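Long-range contacts in methylornithine synthase PylB (Methanosarcina barkeri, PDB 3T7V), which isomerises L-lysine to (3R)-3-methyl-D-ornithine by radical chemistry, using a [4Fe-4S] cluster and S-adenosylmethionine, in the biosynthesis of pyrrolysine: residues 297-301 with 322-327; 278-282 with 309-313; 132-136 with 158-164. All blocks are in the same frame, centred on the assembly; numbering follows the deposited sequence.

Contact 1: 297-301 with 322-327; sequences VTSIL and RDIKSV. With MD0 (5-amino-D-isoleucine), chain D.
R322 turns the edge of its guanidinium group to S299, at the C-terminal end of strand 296-300. NH1 reaches S299 O at 3.1 Å, on a lone pair of that carbonyl, and the oxygen lies 4° out of the guanidinium plane. The same nitrogen also makes a weak bond to S299 OG at 2.9 Å, bent to 125° at the hydrogen. The arginine chain turns at CG (chi2 -91°), which swings its end back along the strand, and CD1 of L301 rests on CB and CG at the bend. NE and NH2 are held elsewhere, by salt bridges to D314 and D279, so all three guanidinium nitrogens are engaged. Between the backbones, L301 N donates to R322 O at 2.9 Å. I300 sets CG2 against that same carbonyl oxygen, 3.2 Å from R322 O, and this is the tightly packed part of the contact. Farther along, the contact is ordinary apolar packing: I300 CG1 meets V327 CG2 at 4.2 Å, and V297 and V327 approach tip to tip through their CG1 methyls, each anti to its backbone N. A water bridges the two backbones, accepting from I324 N and donating to L301 O. The solvent side lies at the partly exposed D323 and S326, where D323 caps helix 324-334, its OD1 taking S326 N from above the carboxylate plane. This strand end belongs to the TIM-barrel wall of the radical SAM fold, and T298 and S299 bind 5-amino-D-isoleucine, the methylornithine product. T298 OG1 donates to the ligand's carboxylate O at 2.8 Å. The geometry is consistent with a second-shell role for R322: NH1 holds S299 O and, more weakly, S299 OG, the oxygen that accepts from the ligand's amino nitrogen.

Contact 2: 278-282 with 309-313; sequences LDLEG and GVANY. With SAM (S-adenosylmethionine), chain C; MD0 (5-amino-D-isoleucine), chain D.
The two backbones meet through Y313 N and D279 O, a bond of 3.1 Å that brings the loop 309-313 alongside the start of helix 278-291. From there the side chain of D279 enters the turn of the loop and collects three consecutive amide hydrogens. OD2 takes two of them: V310 N arrives on its syn side, near the carboxylate plane, and A311 N comes from the opposite face in a nearly straight bond of 2.8 Å (169° at the hydrogen). N312 N meets OD1 at 2.9 Å, from well above the plane. With R322 also at OD1, and a weak bond to OD2 from the ligand amino nitrogen, 3.1 Å from MD0 N, both oxygens of this buried carboxylate serve several donors at once. CG lies anti to the backbone N (chi1 -152°), the torsion that carries the carboxylate across to the loop. D279 stands just beyond strand 275-277, at the C-terminal mouth of the TIM barrel where radical SAM enzymes hold cofactor and substrate, and the loop it grips lines both sites. V310 places CG1 3.3 Å from SAM C8 and turns CG2 toward the CG2 methyl of 5-amino-D-isoleucine; A311 CB lies 3.8 Å from N1 of the adenine and also touches L280 CD2. Farther from the ligands, the Y313 ring lies flat against the helix start: E281 C sits over the centre of one face, and G282 N over the same face nearer the rim, 3.2 Å above the plane. L278 O, which accepts from G282 N, approaches the ring obliquely at CE2.

Contact 3: 132-136 with 158-164; sequences VQIVK and AREKGAN
K136 and K161 supply the polar bonds between helix 126-139 and the turn that leads from helix 152-160 into strand 163-167. NZ of K136 donates to G162 O at 2.9 Å, in the carbonyl plane and on a lone pair. The lysine chain bends at CG (chi2 75°), which runs CD and CE past G162 CA before the amine reaches the oxygen. The second bond is weak: K161 NZ lies 3.0 Å from Q133 OE1, and the two chains pass at a slant, with K161 CD against Q133 CB. NE2 of the same glutamine is bound to E137.

Apolar packing is centred on V132: CG1 packs on K161 CB and A163 CB, the latter at 4.2 Å, and CG2 on A158 CB. Within the turn, G162 has positive phi and closes a Schellman motif, with A163 N bonded back to A158 O at 3.0 Å and G162 N to R159 O; R159 NH1 reaches A163 O on a lone pair. Since K136 NZ also donates to L141 O, one amine bonds carbonyls in the turn after helix 152-160 and ahead of strand 143-146, joining two successive beta-alpha connections of the barrel.

How the contacts relate
Contacts 1 and 2 adjoin, their centres 11 Å apart, and their segments alternate along the chain: strand 296-300 follows helix 278-291, and the loop 309-313 precedes 322-327. They are joined by a salt bridge from R322 NH2 to D279 OD1 at 2.8 Å and by the probable hydrogen bond of L278 N to T298 O at 2.9 Å. Both reach 5-amino-D-isoleucine, and contact 2 extends to S-adenosylmethionine, with the side chain of V310 about 6 Å from the iron-sulfur cluster. Contact 3 lies elsewhere in the barrel, its nearest atoms about 13 Å from contact 1 and about 17 Å from contact 2; the side chain of A163 is about 13 Å from the bound 5-amino-D-isoleucine.

Contact 1: 297-301 with 322-327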
ATOM      1  N   VAL A 297      -5.930   7.270   1.298  1.00 12.46           N
ATOM      2  CA  VAL A 297      -4.871   7.919   0.512  1.00 12.37           C
ATOM      3  C   VAL A 297      -3.547   7.642   1.293  1.00 12.57           C
ATOM      4  O   VAL A 297      -3.515   7.786   2.515  1.00 13.68           O
ATOM      5  CB  VAL A 297      -5.053   9.418   0.365  1.00 14.42           C
ATOM      6  CG1 VAL A 297      -3.936  10.055  -0.462  1.00 14.73           C
ATOM      7  CG2 VAL A 297      -6.391   9.745  -0.315  1.00 16.09           C
ATOM      8  N   THR A 298      -2.559   7.098   0.547  1.00 12.40           N
ATOM      9  CA  THR A 298      -1.305   6.710   1.169  1.00 12.93           C
ATOM     10  C   THR A 298      -0.146   7.377   0.436  1.00 12.75           C
ATOM     11  O   THR A 298      -0.312   8.017  -0.604  1.00 13.17           O
ATOM     12  CB  THR A 298      -1.114   5.175   1.131  1.00 12.83           C
ATOM     13  OG1 THR A 298      -0.859   4.737  -0.223  1.00 15.46           O
ATOM     14  CG2 THR A 298      -2.336   4.421   1.733  1.00 13.94           C
ATOM     15  N   SER A 299       1.021   7.240   1.056  1.00 12.93           N
ATOM     16  CA  SER A 299       2.249   7.851   0.511  1.00 13.30           C
ATOM     17  C   SER A 299       2.193   9.379   0.629  1.00 13.61           C
ATOM     18  O   SER A 299       2.807  10.126  -0.142  1.00 14.48           O
ATOM     19  CB  SER A 299       2.611   7.425  -0.914  1.00 15.47           C
ATOM     20  OG  SER A 299       4.086   7.288  -0.997  1.00 16.12           O
ATOM     21  N   ILE A 300       1.435   9.843   1.638  1.00 13.00           N
ATOM     22  CA  ILE A 300       1.414  11.265   2.004  1.00 13.55           C
ATOM     23  C   ILE A 300       2.657  11.462   2.864  1.00 15.40           C
ATOM     24  O   ILE A 300       2.897  10.727   3.803  1.00 16.15           O
ATOM     25  CB  ILE A 300       0.151  11.597   2.818  1.00 13.34           C
ATOM     26  CG1 ILE A 300      -1.108  11.149   2.036  1.00 14.84           C
ATOM     27  CG2 ILE A 300       0.179  13.092   3.121  1.00 14.99           C
ATOM     28  CD1 ILE A 300      -2.382  11.400   2.849  1.00 15.67           C
ATOM     29  N   LEU A 301       3.456  12.470   2.576  1.00 15.17           N
ATOM     30  CA  LEU A 301       4.648  12.681   3.389  1.00 15.93           C
ATOM     31  C   LEU A 301       4.423  13.697   4.470  1.00 20.55           C
ATOM     32  O   LEU A 301       3.558  14.591   4.343  1.00 24.62           O
ATOM     33  CB  LEU A 301       5.783  13.182   2.498  1.00 17.63           C
ATOM     34  CG  LEU A 301       6.206  12.145   1.434  1.00 20.41           C
ATOM     35  CD1 LEU A 301       7.309  12.663   0.504  1.00 26.70           C
ATOM     36  CD2 LEU A 301       6.722  10.829   2.010  1.00 27.41           C
ATOM     37  N   ARG A 322       3.050  16.366  -1.944  1.00 20.13           N
ATOM     38  CA  ARG A 322       2.816  15.116  -1.211  1.00 19.70           C
ATOM     39  C   ARG A 322       2.226  15.433   0.175  1.00 20.71           C
ATOM     40  O   ARG A 322       2.122  14.491   0.968  1.00 21.29           O
ATOM     41  CB  ARG A 322       4.161  14.374  -0.983  1.00 23.23           C
ATOM     42  CG  ARG A 322       4.876  13.880  -2.230  1.00 25.07           C
ATOM     43  CD  ARG A 322       4.374  12.497  -2.429  1.00 24.20           C
ATOM     44  NE  ARG A 322       5.249  11.742  -3.347  1.00 19.59           N
ATOM     45  CZ  ARG A 322       5.506  10.430  -3.267  1.00 18.75           C
ATOM     46  NH1 ARG A 322       4.916   9.684  -2.328  1.00 17.24           N
ATOM     47  NH2 ARG A 322       6.325   9.871  -4.147  1.00 20.45           N
ATOM     48  N   ASP A 323       1.779  16.650   0.491  1.00 20.42           N
ATOM     49  CA  ASP A 323       1.465  16.934   1.915  1.00 23.44           C
ATOM     50  C   ASP A 323      -0.036  16.794   2.118  1.00 19.43           C
ATOM     51  O   ASP A 323      -0.851  16.901   1.188  1.00 19.89           O
ATOM     52  CB  ASP A 323       1.903  18.335   2.277  1.00 33.89           C
ATOM     53  CG  ASP A 323       1.287  19.317   1.359  1.00 41.42           C
ATOM     54  OD1 ASP A 323       0.258  19.867   1.821  1.00 61.54           O
ATOM     55  OD2 ASP A 323       1.769  19.452   0.166  1.00 62.05           O
ATOM     56  N   ILE A 324      -0.389  16.521   3.354  1.00 17.60           N
ATOM     57  CA  ILE A 324      -1.794  16.342   3.726  1.00 17.89           C
ATOM     58  C   ILE A 324      -2.702  17.543   3.376  1.00 17.80           C
ATOM     59  O   ILE A 324      -3.826  17.334   2.970  1.00 18.87           O
ATOM     60  CB  ILE A 324      -1.926  15.907   5.196  1.00 16.78           C
ATOM     61  CG1 ILE A 324      -3.303  15.338   5.442  1.00 17.58           C
ATOM     62  CG2 ILE A 324      -1.560  17.038   6.118  1.00 19.14           C
ATOM     63  CD1 ILE A 324      -3.449  14.819   6.893  1.00 19.30           C
ATOM     64  N   LYS A 325      -2.206  18.756   3.542  1.00 19.74           N
ATOM     65  CA  LYS A 325      -3.073  19.905   3.281  1.00 20.66           C
ATOM     66  C   LYS A 325      -3.445  19.930   1.746  1.00 21.81           C
ATOM     67  O   LYS A 325      -4.617  20.248   1.388  1.00 23.68           O
ATOM     68  CB  LYS A 325      -2.385  21.192   3.756  1.00 25.57           C
ATOM     69  CG  LYS A 325      -2.256  21.320   5.269  1.00 27.92           C
ATOM     70  CD  LYS A 325      -1.584  22.696   5.489  1.00 34.95           C
ATOM     71  CE  LYS A 325      -0.803  22.869   6.780  1.00 51.95           C
ATOM     72  NZ  LYS A 325      -1.674  23.269   7.915  1.00 76.85           N
ATOM     73  N   SER A 326      -2.509  19.549   0.851  1.00 20.46           N
ATOM     74  CA  SER A 326      -2.834  19.532  -0.598  1.00 22.90           C
ATOM     75  C   SER A 326      -3.780  18.395  -0.895  1.00 18.82           C
ATOM     76  O   SER A 326      -4.646  18.520  -1.754  1.00 21.91           O
ATOM     77  CB  SER A 326      -1.628  19.401  -1.503  1.00 27.65           C
ATOM     78  OG  SER A 326      -0.716  20.369  -1.181  1.00 35.42           O
ATOM     79  N   VAL A 327      -3.554  17.239  -0.259  1.00 18.44           N
ATOM     80  CA  VAL A 327      -4.508  16.141  -0.395  1.00 17.60           C
ATOM     81  C   VAL A 327      -5.925  16.523   0.039  1.00 16.69           C
ATOM     82  O   VAL A 327      -6.880  16.278  -0.723  1.00 19.33           O
ATOM     83  CB  VAL A 327      -4.055  14.897   0.420  1.00 17.06           C
ATOM     84  CG1 VAL A 327      -5.158  13.807   0.514  1.00 17.14           C
ATOM     85  CG2 VAL A 327      -2.816  14.245  -0.205  1.00 20.66           C
TER
HETATM   86  C   MD0 D 993       2.643   3.757  -0.466  1.00 18.66           C
HETATM   87  N   MD0 D 993       4.884   4.643  -0.761  1.00 18.47           N
HETATM   88  O   MD0 D 993       1.673   3.638   0.310  1.00 18.89           O
HETATM   89  CA  MD0 D 993       4.024   3.840   0.101  1.00 15.61           C
HETATM   90  CB  MD0 D 993       4.626   2.414   0.282  1.00 15.20           C
HETATM   91  CD  MD0 D 993       4.516   0.491   2.008  1.00 16.16           C
HETATM   92  NE  MD0 D 993       3.666  -0.108   3.029  1.00 17.91           N
HETATM   93  CG  MD0 D 993       3.791   1.669   1.364  1.00 15.00           C
HETATM   94  CG2 MD0 D 993       4.663   1.572  -1.020  1.00 17.28           C
HETATM   95  OXT MD0 D 993       2.522   3.811  -1.696  1.00 20.00           O
HETATM   96  O   HOH W   1       1.677  16.226   5.293  1.00 23.99           O

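Contact 2: 278-282 with 309-313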
ATOM      1  N   LEU A 278      -0.098   8.097  -3.534  1.00 13.52           N
ATOM      2  CA  LEU A 278       0.473   9.279  -4.232  1.00 14.80           C
ATOM      3  C   LEU A 278       1.827   8.912  -4.900  1.00 15.88           C
ATOM      4  O   LEU A 278       2.358   9.675  -5.688  1.00 17.70           O
ATOM      5  CB  LEU A 278       0.770  10.353  -3.213  1.00 16.47           C
ATOM      6  CG  LEU A 278      -0.397  10.965  -2.426  1.00 17.97           C
ATOM      7  CD1 LEU A 278       0.022  12.246  -1.699  1.00 20.71           C
ATOM      8  CD2 LEU A 278      -1.611  11.233  -3.264  1.00 18.58           C
ATOM      9  N   ASP A 279       2.392   7.742  -4.537  1.00 15.86           N
ATOM     10  CA  ASP A 279       3.748   7.420  -4.988  1.00 15.19           C
ATOM     11  C   ASP A 279       3.837   7.118  -6.508  1.00 15.92           C
ATOM     12  O   ASP A 279       4.931   7.169  -7.091  1.00 16.47           O
ATOM     13  CB  ASP A 279       4.205   6.154  -4.212  1.00 16.97           C
ATOM     14  CG  ASP A 279       5.700   6.043  -4.017  1.00 18.54           C
ATOM     15  OD1 ASP A 279       6.467   7.027  -4.097  1.00 17.01           O
ATOM     16  OD2 ASP A 279       6.089   4.889  -3.643  1.00 21.41           O
ATOM     17  N   LEU A 280       2.688   6.840  -7.115  1.00 17.97           N
ATOM     18  CA  LEU A 280       2.690   6.388  -8.508  1.00 18.69           C
ATOM     19  C   LEU A 280       2.422   7.513  -9.538  1.00 18.59           C
ATOM     20  O   LEU A 280       3.029   7.529 -10.618  1.00 22.62           O
ATOM     21  CB  LEU A 280       1.580   5.352  -8.684  1.00 21.54           C
ATOM     22  CG  LEU A 280       1.874   4.262  -7.603  1.00 27.78           C
ATOM     23  CD1 LEU A 280       0.653   3.554  -7.133  1.00 28.97           C
ATOM     24  CD2 LEU A 280       3.111   3.441  -8.004  1.00 23.40           C
ATOM     25  N   GLU A 281       1.542   8.465  -9.190  1.00 18.43           N
ATOM     26  CA  GLU A 281       1.072   9.514 -10.108  1.00 22.27           C
ATOM     27  C   GLU A 281       0.706  10.798  -9.328  1.00 20.83           C
ATOM     28  O   GLU A 281       0.087  11.741  -9.871  1.00 23.02           O
ATOM     29  CB  GLU A 281      -0.106   8.983 -10.967  1.00 23.13           C
ATOM     30  CG  GLU A 281       0.257   8.124 -12.177  1.00 29.52           C
ATOM     31  CD  GLU A 281      -0.942   7.890 -13.135  1.00 42.65           C
ATOM     32  OE1 GLU A 281      -2.066   7.475 -12.705  1.00 36.86           O
ATOM     33  OE2 GLU A 281      -0.764   8.139 -14.351  1.00 58.23           O
ATOM     34  N   GLY A 282       1.065  10.847  -8.035  1.00 17.50           N
ATOM     35  CA  GLY A 282       0.788  12.036  -7.194  1.00 17.67           C
ATOM     36  C   GLY A 282      -0.697  12.296  -6.972  1.00 18.22           C
ATOM     37  O   GLY A 282      -1.513  11.415  -7.067  1.00 18.46           O
ATOM     38  N   GLY A 309       9.567   8.359  -1.016  1.00 16.67           N
ATOM     39  CA  GLY A 309       8.571   7.291  -1.272  1.00 15.00           C
ATOM     40  C   GLY A 309       9.369   6.035  -1.677  1.00 13.54           C
ATOM     41  O   GLY A 309      10.582   5.937  -1.502  1.00 16.84           O
ATOM     42  N   VAL A 310       8.685   5.088  -2.279  1.00 15.73           N
ATOM     43  CA  VAL A 310       9.349   3.822  -2.746  1.00 16.26           C
ATOM     44  C   VAL A 310       9.467   3.802  -4.263  1.00 16.59           C
ATOM     45  O   VAL A 310      10.590   3.539  -4.785  1.00 16.81           O
ATOM     46  CB  VAL A 310       8.582   2.543  -2.262  1.00 17.24           C
ATOM     47  CG1 VAL A 310       9.339   1.296  -2.753  1.00 21.35           C
ATOM     48  CG2 VAL A 310       8.517   2.597  -0.720  1.00 18.18           C
ATOM     49  N   ALA A 311       8.384   4.088  -4.957  1.00 16.28           N
ATOM     50  CA  ALA A 311       8.416   4.155  -6.431  1.00 17.71           C
ATOM     51  C   ALA A 311       8.884   5.533  -6.890  1.00 16.94           C
ATOM     52  O   ALA A 311       9.517   5.660  -7.964  1.00 18.57           O
ATOM     53  CB  ALA A 311       7.061   3.778  -6.991  1.00 18.54           C
ATOM     54  N   ASN A 312       8.526   6.594  -6.124  1.00 16.35           N
ATOM     55  CA  ASN A 312       9.111   7.941  -6.374  1.00 17.26           C
ATOM     56  C   ASN A 312       8.837   8.432  -7.812  1.00 18.38           C
ATOM     57  O   ASN A 312       9.765   8.793  -8.511  1.00 19.92           O
ATOM     58  CB  ASN A 312      10.626   8.019  -6.001  1.00 19.10           C
ATOM     59  CG  ASN A 312      10.861   7.766  -4.542  1.00 18.77           C
ATOM     60  OD1 ASN A 312      11.528   6.766  -4.175  1.00 21.39           O
ATOM     61  ND2 ASN A 312      10.294   8.583  -3.726  1.00 16.79           N
ATOM     62  N   TYR A 313       7.559   8.482  -8.192  1.00 15.88           N
ATOM     63  CA  TYR A 313       7.222   8.979  -9.555  1.00 17.45           C
ATOM     64  C   TYR A 313       7.738  10.403  -9.771  1.00 17.80           C
ATOM     65  O   TYR A 313       8.019  10.779 -10.932  1.00 24.23           O
ATOM     66  CB  TYR A 313       5.705   8.947  -9.814  1.00 19.45           C
ATOM     67  CG  TYR A 313       5.037  10.228  -9.358  1.00 19.65           C
ATOM     68  CD1 TYR A 313       4.742  11.239 -10.305  1.00 22.50           C
ATOM     69  CD2 TYR A 313       4.734  10.482  -8.006  1.00 19.80           C
ATOM     70  CE1 TYR A 313       4.190  12.454  -9.899  1.00 22.65           C
ATOM     71  CE2 TYR A 313       4.177  11.687  -7.593  1.00 20.79           C
ATOM     72  CZ  TYR A 313       3.951  12.680  -8.542  1.00 24.69           C
ATOM     73  OH  TYR A 313       3.427  13.882  -8.131  1.00 26.80           O
TER
HETATM   74  N   SAM C 992      11.132  -3.724   2.450  1.00 18.22           N
HETATM   75  CA  SAM C 992       9.856  -4.068   2.870  1.00 16.65           C
HETATM   76  C   SAM C 992       9.124  -4.969   1.958  1.00 15.13           C
HETATM   77  O   SAM C 992       9.626  -5.287   0.860  1.00 15.50           O
HETATM   78  OXT SAM C 992       8.039  -5.485   2.401  1.00 14.39           O
HETATM   79  CB  SAM C 992       8.958  -3.057   2.710  1.00 20.95           C
HETATM   80  CG  SAM C 992       8.951  -2.183   1.522  0.50 25.16           C
HETATM   81  SD  SAM C 992       7.301  -2.119   0.702  0.50 28.46           S
HETATM   82  CE  SAM C 992       6.876  -0.414   0.934  0.50 34.42           C
HETATM   83  C5' SAM C 992       7.774  -2.119  -1.014  0.50 26.78           C
HETATM   84  C4' SAM C 992       6.806  -2.586  -1.812  1.00 22.74           C
HETATM   85  O4' SAM C 992       6.845  -1.209  -2.551  1.00 19.41           O
HETATM   86  C3' SAM C 992       7.057  -3.681  -2.521  1.00 22.35           C
HETATM   87  O3' SAM C 992       6.160  -4.476  -1.733  1.00 18.65           O
HETATM   88  C2' SAM C 992       6.259  -3.159  -3.724  1.00 20.44           C
HETATM   89  O2' SAM C 992       4.864  -3.606  -3.746  1.00 21.87           O
HETATM   90  C1' SAM C 992       6.347  -1.626  -3.827  1.00 16.59           C
HETATM   91  N9  SAM C 992       7.431  -1.243  -4.805  1.00 14.80           N
HETATM   92  C8  SAM C 992       8.790  -1.358  -4.705  1.00 13.94           C
HETATM   93  N7  SAM C 992       9.346  -0.938  -5.832  1.00 13.08           N
HETATM   94  C5  SAM C 992       8.333  -0.533  -6.671  1.00 12.46           C
HETATM   95  C6  SAM C 992       8.321  -0.078  -7.999  1.00 12.45           C
HETATM   96  N6  SAM C 992       9.433   0.080  -8.718  1.00 13.57           N
HETATM   97  N1  SAM C 992       7.146   0.278  -8.539  1.00 13.50           N
HETATM   98  C2  SAM C 992       5.971   0.126  -7.859  1.00 14.72           C
HETATM   99  N3  SAM C 992       5.935  -0.419  -6.619  1.00 14.37           N
HETATM  100  C4  SAM C 992       7.135  -0.721  -6.030  1.00 13.32           C
HETATM  101  C   MD0 D 993       2.643   3.757  -0.466  1.00 18.66           C
HETATM  102  N   MD0 D 993       4.884   4.643  -0.761  1.00 18.47           N
HETATM  103  O   MD0 D 993       1.673   3.638   0.310  1.00 18.89           O
HETATM  104  CA  MD0 D 993       4.024   3.840   0.101  1.00 15.61           C
HETATM  105  CB  MD0 D 993       4.626   2.414   0.282  1.00 15.20           C
HETATM  106  CD  MD0 D 993       4.516   0.491   2.008  1.00 16.16           C
HETATM  107  NE  MD0 D 993       3.666  -0.108   3.029  1.00 17.91           N
HETATM  108  CG  MD0 D 993       3.791   1.669   1.364  1.00 15.00           C
HETATM  109  CG2 MD0 D 993       4.663   1.572  -1.020  1.00 17.28           C
HETATM  110  OXT MD0 D 993       2.522   3.811  -1.696  1.00 20.00           O

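Contact 3: 132-136 with 158-164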
ATOM      1  N   VAL A 132       9.166   1.582  17.313  1.00 13.28           N
ATOM      2  CA  VAL A 132       7.706   1.603  17.372  1.00 12.87           C
ATOM      3  C   VAL A 132       7.176   2.175  18.688  1.00 14.10           C
ATOM      4  O   VAL A 132       6.235   2.993  18.664  1.00 14.21           O
ATOM      5  CB  VAL A 132       7.187   0.133  17.200  1.00 13.09           C
ATOM      6  CG1 VAL A 132       5.660   0.059  17.391  1.00 14.68           C
ATOM      7  CG2 VAL A 132       7.541  -0.399  15.794  1.00 15.51           C
ATOM      8  N   GLN A 133       7.823   1.838  19.805  1.00 13.17           N
ATOM      9  CA  GLN A 133       7.381   2.352  21.109  1.00 16.00           C
ATOM     10  C   GLN A 133       7.476   3.877  21.102  1.00 15.92           C
ATOM     11  O   GLN A 133       6.557   4.551  21.562  1.00 16.40           O
ATOM     12  CB  GLN A 133       8.273   1.769  22.194  1.00 17.53           C
ATOM     13  CG  GLN A 133       7.917   2.328  23.598  1.00 20.53           C
ATOM     14  CD  GLN A 133       8.808   1.797  24.694  1.00 30.05           C
ATOM     15  OE1 GLN A 133       9.511   0.847  24.516  1.00 32.97           O
ATOM     16  NE2 GLN A 133       8.833   2.475  25.821  1.00 36.56           N
ATOM     17  N   ILE A 134       8.566   4.460  20.613  1.00 14.46           N
ATOM     18  CA  ILE A 134       8.742   5.914  20.618  1.00 16.10           C
ATOM     19  C   ILE A 134       7.745   6.573  19.759  1.00 16.21           C
ATOM     20  O   ILE A 134       7.142   7.592  20.168  1.00 16.43           O
ATOM     21  CB  ILE A 134      10.205   6.304  20.240  1.00 21.12           C
ATOM     22  CG1 ILE A 134      11.132   5.924  21.402  1.00 26.50           C
ATOM     23  CG2 ILE A 134      10.305   7.789  19.906  1.00 26.63           C
ATOM     24  CD1 ILE A 134      12.579   5.871  21.023  1.00 40.41           C
ATOM     25  N   VAL A 135       7.537   6.063  18.540  1.00 13.58           N
ATOM     26  CA  VAL A 135       6.523   6.683  17.706  1.00 13.92           C
ATOM     27  C   VAL A 135       5.103   6.579  18.310  1.00 13.67           C
ATOM     28  O   VAL A 135       4.304   7.531  18.243  1.00 14.09           O
ATOM     29  CB  VAL A 135       6.543   6.039  16.282  1.00 13.22           C
ATOM     30  CG1 VAL A 135       5.382   6.606  15.436  1.00 15.05           C
ATOM     31  CG2 VAL A 135       7.934   6.329  15.621  1.00 15.23           C
ATOM     32  N   LYS A 136       4.745   5.443  18.923  1.00 12.75           N
ATOM     33  CA  LYS A 136       3.407   5.288  19.517  1.00 13.52           C
ATOM     34  C   LYS A 136       3.298   6.284  20.689  1.00 13.84           C
ATOM     35  O   LYS A 136       2.248   6.909  20.875  1.00 15.69           O
ATOM     36  CB  LYS A 136       3.209   3.866  19.996  1.00 13.98           C
ATOM     37  CG  LYS A 136       1.756   3.557  20.336  1.00 15.24           C
ATOM     38  CD  LYS A 136       0.964   3.387  19.051  1.00 15.74           C
ATOM     39  CE  LYS A 136      -0.415   2.956  19.417  1.00 15.70           C
ATOM     40  NZ  LYS A 136      -1.148   2.602  18.114  1.00 18.06           N
ATOM     41  N   ALA A 158       6.465  -5.923  18.688  1.00 12.85           N
ATOM     42  CA  ALA A 158       5.987  -4.656  18.127  1.00 13.10           C
ATOM     43  C   ALA A 158       4.500  -4.441  18.313  1.00 12.71           C
ATOM     44  O   ALA A 158       4.071  -3.314  18.506  1.00 14.00           O
ATOM     45  CB  ALA A 158       6.370  -4.541  16.674  1.00 14.02           C
ATOM     46  N   ARG A 159       3.734  -5.533  18.323  1.00 13.27           N
ATOM     47  CA  ARG A 159       2.287  -5.488  18.633  1.00 13.23           C
ATOM     48  C   ARG A 159       2.073  -4.969  20.048  1.00 14.45           C
ATOM     49  O   ARG A 159       1.249  -4.082  20.307  1.00 16.97           O
ATOM     50  CB  ARG A 159       1.669  -6.852  18.414  1.00 14.77           C
ATOM     51  CG  ARG A 159       0.162  -6.878  18.765  1.00 16.55           C
ATOM     52  CD  ARG A 159      -0.681  -5.992  17.881  1.00 16.34           C
ATOM     53  NE  ARG A 159      -2.062  -6.075  18.299  1.00 14.64           N
ATOM     54  CZ  ARG A 159      -3.018  -5.281  17.834  1.00 16.43           C
ATOM     55  NH1 ARG A 159      -2.753  -4.394  16.870  1.00 20.53           N
ATOM     56  NH2 ARG A 159      -4.250  -5.472  18.247  1.00 19.41           N
ATOM     57  N   GLU A 160       2.868  -5.483  20.976  1.00 15.95           N
ATOM     58  CA  GLU A 160       2.737  -5.050  22.391  1.00 18.22           C
ATOM     59  C   GLU A 160       3.081  -3.561  22.601  1.00 17.53           C
ATOM     60  O   GLU A 160       2.486  -2.914  23.463  1.00 23.01           O
ATOM     61  CB  GLU A 160       3.596  -5.995  23.253  1.00 22.37           C
ATOM     62  CG  GLU A 160       3.338  -5.825  24.746  1.00 31.16           C
ATOM     63  CD  GLU A 160       1.907  -6.123  25.273  1.00 38.71           C
ATOM     64  OE1 GLU A 160       1.065  -6.929  24.735  1.00 36.37           O
ATOM     65  OE2 GLU A 160       1.663  -5.547  26.340  1.00 35.27           O
ATOM     66  N   LYS A 161       3.960  -2.999  21.731  1.00 16.76           N
ATOM     67  CA  LYS A 161       4.302  -1.574  21.758  1.00 17.31           C
ATOM     68  C   LYS A 161       3.338  -0.648  21.005  1.00 20.93           C
ATOM     69  O   LYS A 161       3.512   0.537  21.019  1.00 22.13           O
ATOM     70  CB  LYS A 161       5.726  -1.280  21.250  1.00 19.65           C
ATOM     71  CG  LYS A 161       6.804  -1.981  22.048  1.00 22.39           C
ATOM     72  CD  LYS A 161       6.767  -1.601  23.515  1.00 25.26           C
ATOM     73  CE  LYS A 161       8.142  -1.936  24.115  1.00 32.53           C
ATOM     74  NZ  LYS A 161       8.183  -1.632  25.554  1.00 40.77           N
ATOM     75  N   GLY A 162       2.383  -1.241  20.285  1.00 17.87           N
ATOM     76  CA  GLY A 162       1.269  -0.471  19.678  1.00 19.75           C
ATOM     77  C   GLY A 162       1.198  -0.523  18.170  1.00 17.48           C
ATOM     78  O   GLY A 162       0.386   0.192  17.570  1.00 18.95           O
ATOM     79  N   ALA A 163       1.921  -1.421  17.534  1.00 13.88           N
ATOM     80  CA  ALA A 163       1.701  -1.580  16.098  1.00 12.76           C
ATOM     81  C   ALA A 163       0.308  -2.196  15.822  1.00 13.14           C
ATOM     82  O   ALA A 163      -0.101  -3.144  16.472  1.00 15.49           O
ATOM     83  CB  ALA A 163       2.815  -2.452  15.502  1.00 13.46           C
ATOM     84  N   ASN A 164      -0.424  -1.596  14.885  1.00 12.13           N
ATOM     85  CA  ASN A 164      -1.764  -2.031  14.558  1.00 12.14           C
ATOM     86  C   ASN A 164      -1.884  -2.778  13.222  1.00 11.97           C
ATOM     87  O   ASN A 164      -2.800  -3.621  13.113  1.00 14.06           O
ATOM     88  CB  ASN A 164      -2.686  -0.799  14.448  1.00 14.35           C
ATOM     89  CG  ASN A 164      -2.829  -0.104  15.766  1.00 14.53           C
ATOM     90  OD1 ASN A 164      -3.614  -0.564  16.637  1.00 24.57           O
ATOM     91  ND2 ASN A 164      -2.038   0.876  15.964  1.00 12.51           N
TER